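Local structure of TRAP-type C4-dicarboxylate:H+ symport system substrate-binding component DctP (Shewanella oneidensis, 4MX6) at residues A[151-156]-A[245-250]; A[39-44]-A[97-102]; A[109-114]-A[136-141]; A[52-57]-A[272-277]; A[219-224]-A[283-288]. The protein binds succinate in the periplasm and probably hands C4-dicarboxylates over to the membrane components of a TRAP-type proton symporter. One frame throughout, in Å; residues are numbered along the deposited sequence.

Contact 1. Residues A[151-156]-A[245-250]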
# COMPACT_ATOMS: atom_id res chain seq x y z
N LEU A 151 6.10 13.07 -2.43
CA LEU A 151 7.55 13.07 -2.49
C LEU A 151 8.15 11.86 -3.20
O LEU A 151 9.26 11.94 -3.70
CB LEU A 151 8.12 13.19 -1.07
CG LEU A 151 7.79 14.53 -0.41
CD1 LEU A 151 8.29 14.55 1.02
CD2 LEU A 151 8.41 15.67 -1.21
N GLY A 152 7.42 10.76 -3.27
CA GLY A 152 7.90 9.59 -3.98
C GLY A 152 6.96 8.42 -3.78
O GLY A 152 6.04 8.48 -2.96
N TYR A 153 7.19 7.37 -4.55
CA TYR A 153 6.49 6.10 -4.43
C TYR A 153 7.40 5.12 -3.70
O TYR A 153 8.60 5.04 -3.97
CB TYR A 153 6.16 5.53 -5.81
CG TYR A 153 5.10 6.29 -6.57
CD1 TYR A 153 3.76 6.18 -6.23
CD2 TYR A 153 5.43 7.10 -7.66
CE1 TYR A 153 2.78 6.83 -6.95
CE2 TYR A 153 4.45 7.77 -8.37
CZ TYR A 153 3.13 7.64 -8.01
OH TYR A 153 2.12 8.27 -8.70
N LEU A 154 6.81 4.32 -2.81
CA LEU A 154 7.52 3.27 -2.11
C LEU A 154 6.76 1.96 -2.34
O LEU A 154 5.55 1.91 -2.14
CB LEU A 154 7.62 3.60 -0.62
CG LEU A 154 8.18 2.50 0.28
CD1 LEU A 154 9.64 2.21 -0.03
CD2 LEU A 154 8.03 2.90 1.75
N HIS A 155 7.47 0.93 -2.74
CA HIS A 155 6.83 -0.36 -3.01
C HIS A 155 6.53 -1.18 -1.76
O HIS A 155 7.27 -1.13 -0.77
CB HIS A 155 7.71 -1.21 -3.92
CG HIS A 155 7.94 -0.58 -5.25
ND1 HIS A 155 9.13 -0.59 -5.94
CD2 HIS A 155 7.06 0.08 -6.03
CE1 HIS A 155 8.97 0.06 -7.09
NE2 HIS A 155 7.72 0.48 -7.16
N ASN A 156 5.48 -1.99 -1.85
CA ASN A 156 5.33 -3.14 -0.98
C ASN A 156 5.32 -4.40 -1.85
O ASN A 156 6.33 -5.12 -1.90
CB ASN A 156 4.14 -3.04 -0.04
CG ASN A 156 4.16 -4.12 1.01
OD1 ASN A 156 4.54 -5.27 0.73
ND2 ASN A 156 3.81 -3.77 2.24
N ASP A 245 1.08 -0.43 -2.89
CA ASP A 245 2.22 0.48 -2.87
C ASP A 245 1.83 1.73 -2.09
O ASP A 245 0.66 1.92 -1.74
CB ASP A 245 2.66 0.88 -4.30
CG ASP A 245 3.84 0.10 -4.83
OD1 ASP A 245 4.10 -1.03 -4.37
OD2 ASP A 245 4.52 0.66 -5.72
N TYR A 246 2.82 2.57 -1.82
CA TYR A 246 2.63 3.77 -1.01
C TYR A 246 3.02 5.04 -1.75
O TYR A 246 3.89 5.02 -2.61
CB TYR A 246 3.52 3.68 0.23
CG TYR A 246 3.43 2.38 0.98
CD1 TYR A 246 2.25 1.99 1.57
CD2 TYR A 246 4.53 1.55 1.09
CE1 TYR A 246 2.16 0.80 2.29
CE2 TYR A 246 4.47 0.38 1.83
CZ TYR A 246 3.29 0.01 2.43
OH TYR A 246 3.26 -1.13 3.20
N MET A 247 2.42 6.15 -1.34
CA MET A 247 2.99 7.47 -1.64
C MET A 247 3.53 8.07 -0.36
O MET A 247 2.80 8.20 0.62
CB MET A 247 1.97 8.42 -2.28
CG MET A 247 2.64 9.65 -2.86
SD MET A 247 1.52 10.86 -3.61
CE MET A 247 0.90 9.90 -4.98
N VAL A 248 4.82 8.41 -0.35
CA VAL A 248 5.42 9.14 0.76
C VAL A 248 5.05 10.61 0.59
O VAL A 248 5.30 11.20 -0.47
CB VAL A 248 6.94 8.95 0.79
CG1 VAL A 248 7.55 9.68 1.97
CG2 VAL A 248 7.31 7.46 0.81
N VAL A 249 4.40 11.17 1.60
CA VAL A 249 3.89 12.53 1.54
C VAL A 249 4.25 13.35 2.76
O VAL A 249 4.51 12.82 3.84
CB VAL A 249 2.34 12.56 1.38
CG1 VAL A 249 1.91 11.90 0.07
CG2 VAL A 249 1.65 11.87 2.54
N THR A 250 4.23 14.66 2.56
CA THR A 250 4.33 15.63 3.65
C THR A 250 3.26 16.70 3.44
O THR A 250 2.51 16.65 2.46
CB THR A 250 5.75 16.25 3.75
OG1 THR A 250 5.85 17.06 4.92
CG2 THR A 250 6.09 17.12 2.56
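Tyr246 and Leu154 face each other as a hydrogen-bonded antiparallel pair, and here the strands pack tightly. Tyr246 N reaches Leu154 O at 2.8 Å, and Leu154 N answers to Tyr246 O at 3.0 Å, from well above that carbonyl's plane. On the same face of the sheet Leu154 CD2 rests 3.8 Å from CD2 of the Tyr246 ring, while Leu154 CB touches Val248 CG2; Met54 and Ile274, on two helices, close over this patch. The phenol reaches across to the partner strand: with CG beside its own backbone N (chi1 -49°), Tyr246 carries OH to 2.9 Å from Asn156 ND2, which donates almost within its amide plane. That same OH hydrogen-bonds a bound succinate, and Lys51 makes a cation-pi contact with the ring. Further along, the ladder is broken by a classic beta bulge, in which Leu151 and Gly152 both face Val248: Leu151 N donates to Val248 O at 2.8 Å, and Val248 N to Gly152 O. A phenylalanine in place of Tyr246 would probably leave Asn156 ND2 and the succinate without their shared hydroxyl partner. The Leu151 end is looser and partly exposed, its CD1 resting 3.7 Å from Thr250 CG2. His155, at the far end, is also partly exposed, and its NE2 goes to Gln131. Beside it, Asn156 N donates to Asp245 OD1 from above the carboxylate plane, while Asp245 OD2 is taken by Gln131.

Contact 2. Residues A[39-44]-A[97-102]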
# COMPACT_ATOMS: atom_id res chain seq x y z
N ILE A 39 11.22 15.88 13.60
CA ILE A 39 10.41 15.45 12.48
C ILE A 39 9.77 14.12 12.85
O ILE A 39 10.47 13.17 13.17
CB ILE A 39 11.31 15.25 11.24
CG1 ILE A 39 11.89 16.57 10.76
CG2 ILE A 39 10.53 14.59 10.13
CD1 ILE A 39 12.95 16.40 9.68
N LYS A 40 8.44 14.05 12.84
CA LYS A 40 7.74 12.81 13.16
C LYS A 40 7.29 12.09 11.89
O LYS A 40 6.77 12.73 10.97
CB LYS A 40 6.52 13.09 14.04
CG LYS A 40 6.88 13.71 15.37
CD LYS A 40 5.65 13.89 16.26
CE LYS A 40 5.99 14.71 17.49
NZ LYS A 40 4.87 14.78 18.45
N PHE A 41 7.51 10.78 11.85
CA PHE A 41 7.13 9.91 10.74
C PHE A 41 6.31 8.79 11.36
O PHE A 41 6.84 7.98 12.13
CB PHE A 41 8.39 9.35 10.07
CG PHE A 41 8.16 8.70 8.72
CD1 PHE A 41 7.03 7.95 8.42
CD2 PHE A 41 9.11 8.84 7.74
CE1 PHE A 41 6.87 7.37 7.17
CE2 PHE A 41 8.95 8.27 6.49
CZ PHE A 41 7.83 7.52 6.22
N SER A 42 5.01 8.74 11.07
CA SER A 42 4.18 7.66 11.59
C SER A 42 3.74 6.74 10.48
O SER A 42 3.60 7.15 9.33
CB SER A 42 2.97 8.21 12.35
OG SER A 42 2.07 8.94 11.53
N HIS A 43 3.52 5.48 10.83
CA HIS A 43 2.97 4.51 9.90
C HIS A 43 2.29 3.37 10.65
O HIS A 43 2.33 3.30 11.89
CB HIS A 43 4.05 4.03 8.93
CG HIS A 43 5.15 3.23 9.56
ND1 HIS A 43 4.98 1.90 9.88
CD2 HIS A 43 6.42 3.56 9.90
CE1 HIS A 43 6.11 1.45 10.39
NE2 HIS A 43 7.00 2.43 10.42
N VAL A 44 1.66 2.48 9.89
CA VAL A 44 0.79 1.45 10.45
C VAL A 44 1.38 0.04 10.40
O VAL A 44 0.73 -0.90 10.85
CB VAL A 44 -0.60 1.45 9.76
CG1 VAL A 44 -1.21 2.82 9.86
CG2 VAL A 44 -0.54 0.97 8.31
N PHE A 97 5.74 13.36 8.14
CA PHE A 97 5.78 12.40 7.04
C PHE A 97 4.89 11.22 7.35
O PHE A 97 4.92 10.70 8.46
CB PHE A 97 7.21 11.90 6.75
CG PHE A 97 8.14 12.98 6.29
CD1 PHE A 97 8.24 13.34 4.96
CD2 PHE A 97 8.90 13.69 7.21
CE1 PHE A 97 9.10 14.36 4.55
CE2 PHE A 97 9.74 14.71 6.80
CZ PHE A 97 9.82 15.04 5.48
N VAL A 98 4.11 10.81 6.36
CA VAL A 98 3.38 9.55 6.39
C VAL A 98 3.54 8.90 5.01
O VAL A 98 3.99 9.55 4.06
CB VAL A 98 1.89 9.73 6.77
CG1 VAL A 98 1.78 10.23 8.21
CG2 VAL A 98 1.17 10.68 5.82
N ALA A 99 3.19 7.62 4.90
CA ALA A 99 3.32 6.91 3.64
C ALA A 99 2.16 5.92 3.48
O ALA A 99 2.35 4.69 3.54
CB ALA A 99 4.68 6.23 3.53
N PRO A 100 0.95 6.45 3.29
CA PRO A 100 -0.22 5.58 3.14
C PRO A 100 -0.20 4.80 1.85
O PRO A 100 0.33 5.26 0.83
CB PRO A 100 -1.41 6.57 3.12
CG PRO A 100 -0.84 7.90 3.56
CD PRO A 100 0.59 7.87 3.13
N SER A 101 -0.86 3.65 1.88
CA SER A 101 -1.24 2.98 0.66
C SER A 101 -1.88 3.97 -0.31
O SER A 101 -2.68 4.82 0.08
CB SER A 101 -2.27 1.90 0.99
OG SER A 101 -2.81 1.38 -0.21
N LEU A 102 -1.60 3.77 -1.60
CA LEU A 102 -2.20 4.55 -2.67
C LEU A 102 -3.73 4.45 -2.65
O LEU A 102 -4.39 5.29 -3.25
CB LEU A 102 -1.62 4.11 -4.03
CG LEU A 102 -0.12 4.41 -4.16
CD1 LEU A 102 0.51 3.62 -5.28
CD2 LEU A 102 0.13 5.89 -4.38
O HOH W 1 1.99 6.32 7.21
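Phe97 meets Phe41 through its CB, which sits over one face of the Phe41 ring, 3.9 Å from the centroid and 19° off the normal, a CH-pi contact. The two side chains cross at about a right angle. Phe41 turns CG away from its own backbone N (chi1 -167°), and this lays the ring alongside the 97-102 backbone, with CZ reaching Ala99 CB at 4.3 Å. The Phe97 ring swings off to the side, and Ile39 CG2 approaches its edge in the ring plane, 3.4 Å from CE2. Two backbone bonds hold these groups in register: Phe97 N donates to Lys40 O at 3.1 Å, and Ser42 N to Phe97 O at 3.3 Å. Phe97 O also receives a CA-H...O contact from Phe41 CA. Past this single bridge the chains part, and a water spans them, donating to Ser42 O at 2.8 Å and accepting from Ala99 N. In the next shell, Phe58 packs edge-to-face against Phe97, and helix 50-65 lies against the Phe41 ring through Met54 and Ala55. On its other edge, strand 37-42 pairs in parallel with strand 70-75. Ala99 O accepts from Lys51 NZ, so this extended segment probably helps position a succinate-binding lysine, an arrangement that belongs to the core of one lobe of a periplasmic binding protein, beside the ligand cleft.

Contact 3. Residues A[109-114]-A[136-141]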
# COMPACT_ATOMS: atom_id res chain seq x y z
N THR A 109 -8.18 13.08 -3.50
CA THR A 109 -8.21 12.99 -4.96
C THR A 109 -8.87 11.68 -5.35
O THR A 109 -8.82 10.72 -4.58
CB THR A 109 -6.80 13.07 -5.61
OG1 THR A 109 -6.92 13.02 -7.03
CG2 THR A 109 -5.90 11.93 -5.16
N LYS A 110 -9.46 11.63 -6.54
CA LYS A 110 -9.96 10.37 -7.10
C LYS A 110 -8.97 9.79 -8.11
O LYS A 110 -9.18 8.70 -8.64
CB LYS A 110 -11.31 10.58 -7.77
CG LYS A 110 -12.38 11.12 -6.85
CD LYS A 110 -12.73 10.15 -5.73
CE LYS A 110 -13.83 10.74 -4.87
NZ LYS A 110 -14.60 9.70 -4.16
N ARG A 111 -7.90 10.52 -8.40
CA ARG A 111 -7.00 10.11 -9.47
C ARG A 111 -6.17 8.87 -9.12
O ARG A 111 -5.83 8.08 -10.02
CB ARG A 111 -6.10 11.27 -9.86
CG ARG A 111 -6.85 12.39 -10.58
CD ARG A 111 -5.99 13.64 -10.76
NE ARG A 111 -4.77 13.37 -11.52
CZ ARG A 111 -3.76 14.22 -11.65
NH1 ARG A 111 -3.79 15.39 -11.04
NH2 ARG A 111 -2.68 13.87 -12.35
N LEU A 112 -5.85 8.68 -7.84
CA LEU A 112 -5.01 7.56 -7.42
C LEU A 112 -5.75 6.23 -7.44
O LEU A 112 -5.12 5.17 -7.31
CB LEU A 112 -4.35 7.83 -6.06
CG LEU A 112 -3.31 8.95 -6.11
CD1 LEU A 112 -2.94 9.42 -4.72
CD2 LEU A 112 -2.07 8.49 -6.86
N GLN A 113 -7.07 6.28 -7.63
CA GLN A 113 -7.89 5.08 -7.73
C GLN A 113 -7.40 4.12 -8.79
O GLN A 113 -7.64 2.91 -8.71
CB GLN A 113 -9.36 5.45 -8.00
CG GLN A 113 -10.03 6.05 -6.80
CD GLN A 113 -11.51 6.30 -7.00
OE1 GLN A 113 -12.31 5.99 -6.12
NE2 GLN A 113 -11.88 6.86 -8.14
N VAL A 114 -6.73 4.64 -9.82
CA VAL A 114 -6.17 3.79 -10.87
C VAL A 114 -5.33 2.65 -10.28
O VAL A 114 -5.37 1.53 -10.78
CB VAL A 114 -5.38 4.62 -11.90
CG1 VAL A 114 -4.16 5.30 -11.29
CG2 VAL A 114 -4.98 3.74 -13.09
N GLY A 136 2.35 8.73 -13.96
CA GLY A 136 2.69 8.41 -12.59
C GLY A 136 3.35 9.58 -11.87
O GLY A 136 3.06 9.84 -10.69
N GLN A 137 4.23 10.28 -12.56
CA GLN A 137 4.91 11.39 -11.92
C GLN A 137 3.92 12.52 -11.64
O GLN A 137 3.97 13.15 -10.59
CB GLN A 137 6.10 11.87 -12.76
CG GLN A 137 7.24 10.87 -12.77
CD GLN A 137 7.86 10.74 -11.39
OE1 GLN A 137 8.52 11.66 -10.92
NE2 GLN A 137 7.64 9.61 -10.74
N ALA A 138 3.01 12.76 -12.57
CA ALA A 138 2.00 13.80 -12.37
C ALA A 138 1.12 13.49 -11.15
O ALA A 138 0.70 14.39 -10.44
CB ALA A 138 1.16 13.99 -13.62
N LEU A 139 0.86 12.21 -10.90
CA LEU A 139 0.02 11.82 -9.78
C LEU A 139 0.63 12.21 -8.43
O LEU A 139 -0.10 12.37 -7.45
CB LEU A 139 -0.29 10.31 -9.85
CG LEU A 139 -1.37 9.93 -10.87
CD1 LEU A 139 -1.38 8.46 -11.14
CD2 LEU A 139 -2.75 10.36 -10.40
N LEU A 140 1.95 12.38 -8.37
CA LEU A 140 2.58 12.82 -7.12
C LEU A 140 2.10 14.21 -6.71
O LEU A 140 2.17 14.57 -5.52
CB LEU A 140 4.11 12.82 -7.24
CG LEU A 140 4.76 11.44 -7.31
CD1 LEU A 140 6.21 11.52 -7.74
CD2 LEU A 140 4.65 10.73 -5.97
N ASN A 141 1.63 14.99 -7.68
CA ASN A 141 1.16 16.35 -7.41
C ASN A 141 -0.36 16.47 -7.40
O ASN A 141 -0.88 17.57 -7.35
CB ASN A 141 1.74 17.33 -8.44
CG ASN A 141 3.25 17.39 -8.39
OD1 ASN A 141 3.84 17.25 -7.32
ND2 ASN A 141 3.88 17.59 -9.54
O HOH W 2 -1.15 16.47 -10.83
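Arg111 lies across Leu139, joining an ST turn to helix 134-139. In that turn Thr109 OG1 accepts from Arg111 N at 3.0 Å, fixing the backbone just where the arginine side chain leaves it. Starting at the base, Arg111 CB touches Leu139 CD2 at 3.5 Å, a close apolar contact. The side chain then runs on from CG, which lies beside the backbone N, to CD and bends there (chi3 59°), so that NE comes back over the same methyl, 3.8 Å from Leu139 CD2. CZ still keeps contact with that methyl, at 4.2 Å. At the tip the two amino groups part company: NH2 approaches Ala138, 4.0 Å from its CB, whereas NH1 works through solvent. The leucine therefore meets the aliphatic base and the start of the guanidinium, while the charged end runs out along the exposed edge of the contact.

The inner side is mainly apolar. Leu112 and Leu139 slide past one another in opposite directions, with Leu112 CD2 at 3.9 Å from Leu139 CB, and Val114 CG1 stands 4.2 Å from Leu139 CD1. Tyr153 and Met247, from the two antiparallel strands, extend this buried patch: Tyr153 packs on Leu139, its OH hydrogen-bonded to Gly136 O, and Met247 on Leu112. Val114 also leans on helix 305-326. At the solvent side the polar link is carried by one water, which accepts from Arg111 NH1 and donates to Ala138 O at 2.8 Å.

Contact 4. Residues A[52-57]-A[272-277]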
# COMPACT_ATOMS: atom_id res chain seq x y z
N GLY A 52 8.67 0.01 7.20
CA GLY A 52 9.32 0.16 8.49
C GLY A 52 10.80 0.47 8.36
O GLY A 52 11.36 1.31 9.09
N GLN A 53 11.46 -0.22 7.44
CA GLN A 53 12.88 -0.03 7.20
C GLN A 53 13.16 1.28 6.46
O GLN A 53 14.17 1.94 6.75
CB GLN A 53 13.46 -1.22 6.44
CG GLN A 53 13.45 -2.52 7.25
CD GLN A 53 14.25 -2.40 8.51
OE1 GLN A 53 15.48 -2.34 8.47
NE2 GLN A 53 13.56 -2.38 9.65
N MET A 54 12.31 1.66 5.51
CA MET A 54 12.45 2.96 4.85
C MET A 54 12.42 4.08 5.88
O MET A 54 13.25 4.99 5.85
CB MET A 54 11.35 3.15 3.80
CG MET A 54 11.31 4.53 3.17
SD MET A 54 10.20 5.63 4.06
CE MET A 54 10.60 7.19 3.29
N ALA A 55 11.48 4.02 6.82
CA ALA A 55 11.35 5.09 7.80
C ALA A 55 12.59 5.16 8.70
O ALA A 55 13.08 6.26 9.01
CB ALA A 55 10.08 4.90 8.63
N LEU A 56 13.09 4.01 9.14
CA LEU A 56 14.30 3.99 9.98
C LEU A 56 15.54 4.43 9.20
O LEU A 56 16.40 5.10 9.76
CB LEU A 56 14.50 2.60 10.58
CG LEU A 56 13.54 2.24 11.72
CD1 LEU A 56 13.81 0.82 12.18
CD2 LEU A 56 13.62 3.21 12.89
N LYS A 57 15.64 4.07 7.93
CA LYS A 57 16.77 4.53 7.13
C LYS A 57 16.74 6.05 7.00
O LYS A 57 17.78 6.71 7.09
CB LYS A 57 16.76 3.86 5.75
CG LYS A 57 17.93 4.24 4.85
CD LYS A 57 19.27 3.82 5.44
CE LYS A 57 20.40 4.00 4.44
NZ LYS A 57 21.69 3.51 4.98
N GLU A 272 16.95 8.35 -0.92
CA GLU A 272 17.81 7.20 -0.68
C GLU A 272 17.11 6.14 0.19
O GLU A 272 17.27 4.94 -0.02
CB GLU A 272 19.12 7.65 -0.03
CG GLU A 272 20.00 8.41 -0.98
CD GLU A 272 21.24 8.95 -0.30
OE1 GLU A 272 21.83 8.21 0.53
OE2 GLU A 272 21.63 10.11 -0.59
N SER A 273 16.32 6.61 1.14
CA SER A 273 15.58 5.70 2.01
C SER A 273 14.52 4.92 1.21
O SER A 273 14.30 3.74 1.46
CB SER A 273 14.93 6.51 3.13
OG SER A 273 15.92 7.17 3.91
N ILE A 274 13.88 5.59 0.26
CA ILE A 274 12.90 4.95 -0.61
C ILE A 274 13.59 3.89 -1.46
O ILE A 274 13.07 2.78 -1.64
CB ILE A 274 12.16 5.99 -1.48
CG1 ILE A 274 11.19 6.78 -0.61
CG2 ILE A 274 11.44 5.29 -2.63
CD1 ILE A 274 10.52 7.95 -1.30
N ALA A 275 14.77 4.19 -2.00
CA ALA A 275 15.49 3.20 -2.78
C ALA A 275 15.79 1.95 -1.95
O ALA A 275 15.63 0.82 -2.41
CB ALA A 275 16.78 3.79 -3.37
N LEU A 276 16.22 2.15 -0.71
CA LEU A 276 16.49 1.03 0.16
C LEU A 276 15.18 0.28 0.46
O LEU A 276 15.15 -0.95 0.41
CB LEU A 276 17.16 1.49 1.46
CG LEU A 276 17.46 0.34 2.43
CD1 LEU A 276 18.33 -0.72 1.78
CD2 LEU A 276 18.12 0.83 3.67
N GLY A 277 14.12 1.01 0.77
CA GLY A 277 12.84 0.37 1.04
C GLY A 277 12.34 -0.47 -0.12
O GLY A 277 11.78 -1.54 0.09
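Lys57 sets CG anti to its backbone N (chi1 -178°) and bends at the next bond (chi2 62°), laying its methylenes across Leu276 at about a right angle. Met54 also starts anti and then turns at its second torsion, sending CE toward Ile274. This is packing of two near-antiparallel helices, 50-65 and 260-295, whose local axes come within 8.2 Å at an angle of 151°. Gly277 helps them come so close: its CA lies 4.6 Å from that of Met54, and a side chain there would run into Met54 CB. The floor of the contact is mostly apolar, Met54 CE meeting Ile274 CG1 at 4.0 Å, with Phe41 and Val248 behind; Met54 CG also packs on the backbone carbonyl Ser273 O, at 3.5 Å. Ser273 turns its CB toward helix 50-65. At the partly exposed edge, Leu276 CD2 touches CB, CG, CD and CE of Lys57 in turn. Cutting Lys57 back to an alanine would probably uncover much of Leu276 CD2, losing the CG, CD and CE contacts, and let that branch turn more freely. The ammonium leads away from the interface, and the closest of the lysine's approaches to Leu276 is from CG to CD2, at 3.6 Å.

Contact 5. Residues A[219-224]-A[283-288]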
# COMPACT_ATOMS: atom_id res chain seq x y z
N ASN A 219 -3.58 -9.00 0.91
CA ASN A 219 -2.37 -8.31 1.34
C ASN A 219 -1.12 -8.95 0.76
O ASN A 219 -1.18 -10.03 0.15
CB ASN A 219 -2.27 -8.19 2.87
CG ASN A 219 -1.95 -6.78 3.28
OD1 ASN A 219 -0.93 -6.22 2.84
ND2 ASN A 219 -2.84 -6.15 4.03
N THR A 220 0.01 -8.28 0.94
CA THR A 220 1.27 -8.79 0.44
C THR A 220 1.84 -9.83 1.39
O THR A 220 1.44 -9.92 2.56
CB THR A 220 2.29 -7.65 0.29
OG1 THR A 220 2.61 -7.18 1.61
CG2 THR A 220 1.74 -6.51 -0.57
N TRP A 221 2.79 -10.62 0.91
CA TRP A 221 3.46 -11.59 1.78
C TRP A 221 4.05 -10.90 3.01
O TRP A 221 3.99 -11.46 4.10
CB TRP A 221 4.57 -12.36 1.05
CG TRP A 221 4.09 -13.19 -0.09
CD1 TRP A 221 4.37 -12.97 -1.40
CD2 TRP A 221 3.26 -14.36 -0.05
NE1 TRP A 221 3.77 -13.92 -2.18
CE2 TRP A 221 3.08 -14.78 -1.38
CE3 TRP A 221 2.66 -15.09 0.97
CZ2 TRP A 221 2.33 -15.90 -1.72
CZ3 TRP A 221 1.92 -16.22 0.63
CH2 TRP A 221 1.77 -16.60 -0.71
N SER A 222 4.64 -9.72 2.85
CA SER A 222 5.29 -9.05 3.96
C SER A 222 4.31 -8.70 5.07
O SER A 222 4.60 -8.92 6.24
CB SER A 222 6.00 -7.78 3.49
OG SER A 222 6.31 -6.93 4.59
N ASN A 223 3.16 -8.14 4.73
CA ASN A 223 2.15 -7.85 5.75
C ASN A 223 1.53 -9.13 6.34
O ASN A 223 1.28 -9.22 7.54
CB ASN A 223 1.07 -6.91 5.23
CG ASN A 223 1.47 -5.45 5.31
OD1 ASN A 223 2.30 -5.05 6.15
ND2 ASN A 223 0.86 -4.64 4.46
N THR A 224 1.30 -10.12 5.48
CA THR A 224 0.68 -11.36 5.90
C THR A 224 1.57 -12.05 6.95
O THR A 224 1.07 -12.57 7.95
CB THR A 224 0.44 -12.27 4.69
OG1 THR A 224 -0.43 -11.62 3.77
CG2 THR A 224 -0.19 -13.59 5.08
N GLU A 283 12.96 -8.10 -1.52
CA GLU A 283 13.55 -9.16 -0.72
C GLU A 283 12.51 -9.83 0.20
O GLU A 283 12.44 -11.05 0.28
CB GLU A 283 14.71 -8.61 0.11
CG GLU A 283 15.88 -8.19 -0.74
CD GLU A 283 16.92 -7.36 -0.00
OE1 GLU A 283 16.63 -6.83 1.08
OE2 GLU A 283 18.05 -7.24 -0.54
N LYS A 284 11.70 -9.02 0.87
CA LYS A 284 10.71 -9.54 1.81
C LYS A 284 9.60 -10.29 1.10
O LYS A 284 9.05 -11.24 1.64
CB LYS A 284 10.14 -8.42 2.68
CG LYS A 284 11.13 -7.87 3.68
CD LYS A 284 11.53 -8.93 4.68
CE LYS A 284 12.40 -8.37 5.76
NZ LYS A 284 12.87 -9.43 6.69
N ASP A 285 9.27 -9.91 -0.12
CA ASP A 285 8.23 -10.60 -0.82
C ASP A 285 8.62 -12.07 -0.97
O ASP A 285 7.79 -12.97 -0.78
CB ASP A 285 7.99 -9.94 -2.15
CG ASP A 285 6.73 -10.41 -2.77
OD1 ASP A 285 5.65 -9.96 -2.33
OD2 ASP A 285 6.81 -11.28 -3.65
N ASN A 286 9.88 -12.34 -1.31
CA ASN A 286 10.37 -13.71 -1.41
C ASN A 286 10.61 -14.37 -0.05
O ASN A 286 10.20 -15.51 0.17
CB ASN A 286 11.63 -13.75 -2.28
CG ASN A 286 11.32 -13.65 -3.78
OD1 ASN A 286 10.26 -14.07 -4.24
ND2 ASN A 286 12.26 -13.10 -4.54
N GLU A 287 11.27 -13.67 0.87
CA GLU A 287 11.60 -14.23 2.17
C GLU A 287 10.36 -14.60 2.96
O GLU A 287 10.30 -15.67 3.57
CB GLU A 287 12.45 -13.26 3.00
CG GLU A 287 12.81 -13.80 4.39
CD GLU A 287 13.52 -12.78 5.30
OE1 GLU A 287 13.66 -11.60 4.93
OE2 GLU A 287 13.91 -13.20 6.43
N ASP A 288 9.38 -13.70 2.98
CA ASP A 288 8.23 -13.88 3.84
C ASP A 288 7.26 -14.92 3.29
O ASP A 288 6.63 -15.63 4.07
CB ASP A 288 7.55 -12.53 4.12
CG ASP A 288 8.35 -11.66 5.07
OD1 ASP A 288 9.42 -12.12 5.56
OD2 ASP A 288 7.89 -10.53 5.33
O HOH W 3 5.18 -13.23 -4.75
O HOH W 4 5.52 -8.82 0.27
O HOH W 5 8.40 -7.91 5.92
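The strand-to-helix junction 219-224, which presents Asn219 and Asn223 to succinate, is packed here against the long helix 260-295. Thr220 is the N-cap, its OG1 accepting a weak bond from Asn223 N, and Asn219 OD1 takes both Thr220 N and Asn223 ND2, the latter at 2.9 Å. These bonds tie the two ligand-binding asparagines together, their ND2 atoms both donating to the bound succinate. Across the interface, polar groups meet largely through water. Asp285 comes to the edge of the Trp221 indole, its OD1 3.4 Å from CD1, with ring and carboxylate planes 65° apart; CG anti to the backbone N (chi1 -166°) brings the carboxylate there. One water joins Trp221 NE1, at 3.0 Å, to Asp285 OD2. A second accepts from Ser222 N and donates to Asp285 OD1 at 2.8 Å, so that this carboxylate serves the amide of the helix's first turn at one remove. The third, accepting from Ser222 OG, reaches Asp288 OD2 at 2.7 Å. Asp288 also packs directly, its OD2 lying 3.3 Å from Ser222 CA and its CB 3.7 Å from Trp221 O. Further along helix 260-295, Trp221 rests on Lys289 and Ile292; Asn219, Thr220 and Asn223 also lean on Leu244 of strand 243-251, and Ser222 and Asn223 touch Asn156 of strand 148-158.

Contact 1 lies nearest the centre of the chain and touches each of the other four. Its strand 245-250 is also bonded to 97-102 of contact 2, so backbone pairing dominates this buried middle. Contacts 3 and 4 are chiefly apolar and reach the surface at one edge, along an exposed arginine in contact 3 and a partly exposed lysine in contact 4; Met247 packs toward the first, Leu154 and Val248 toward the second. Contacts 4 and 5 share helix 260-295, with direct side-chain packing in the one and water bridges in the other. Asn156 OD1 to Thr220 OG1, 2.9 Å, joins contact 1 to contact 5, the two that hold succinate-binding residues.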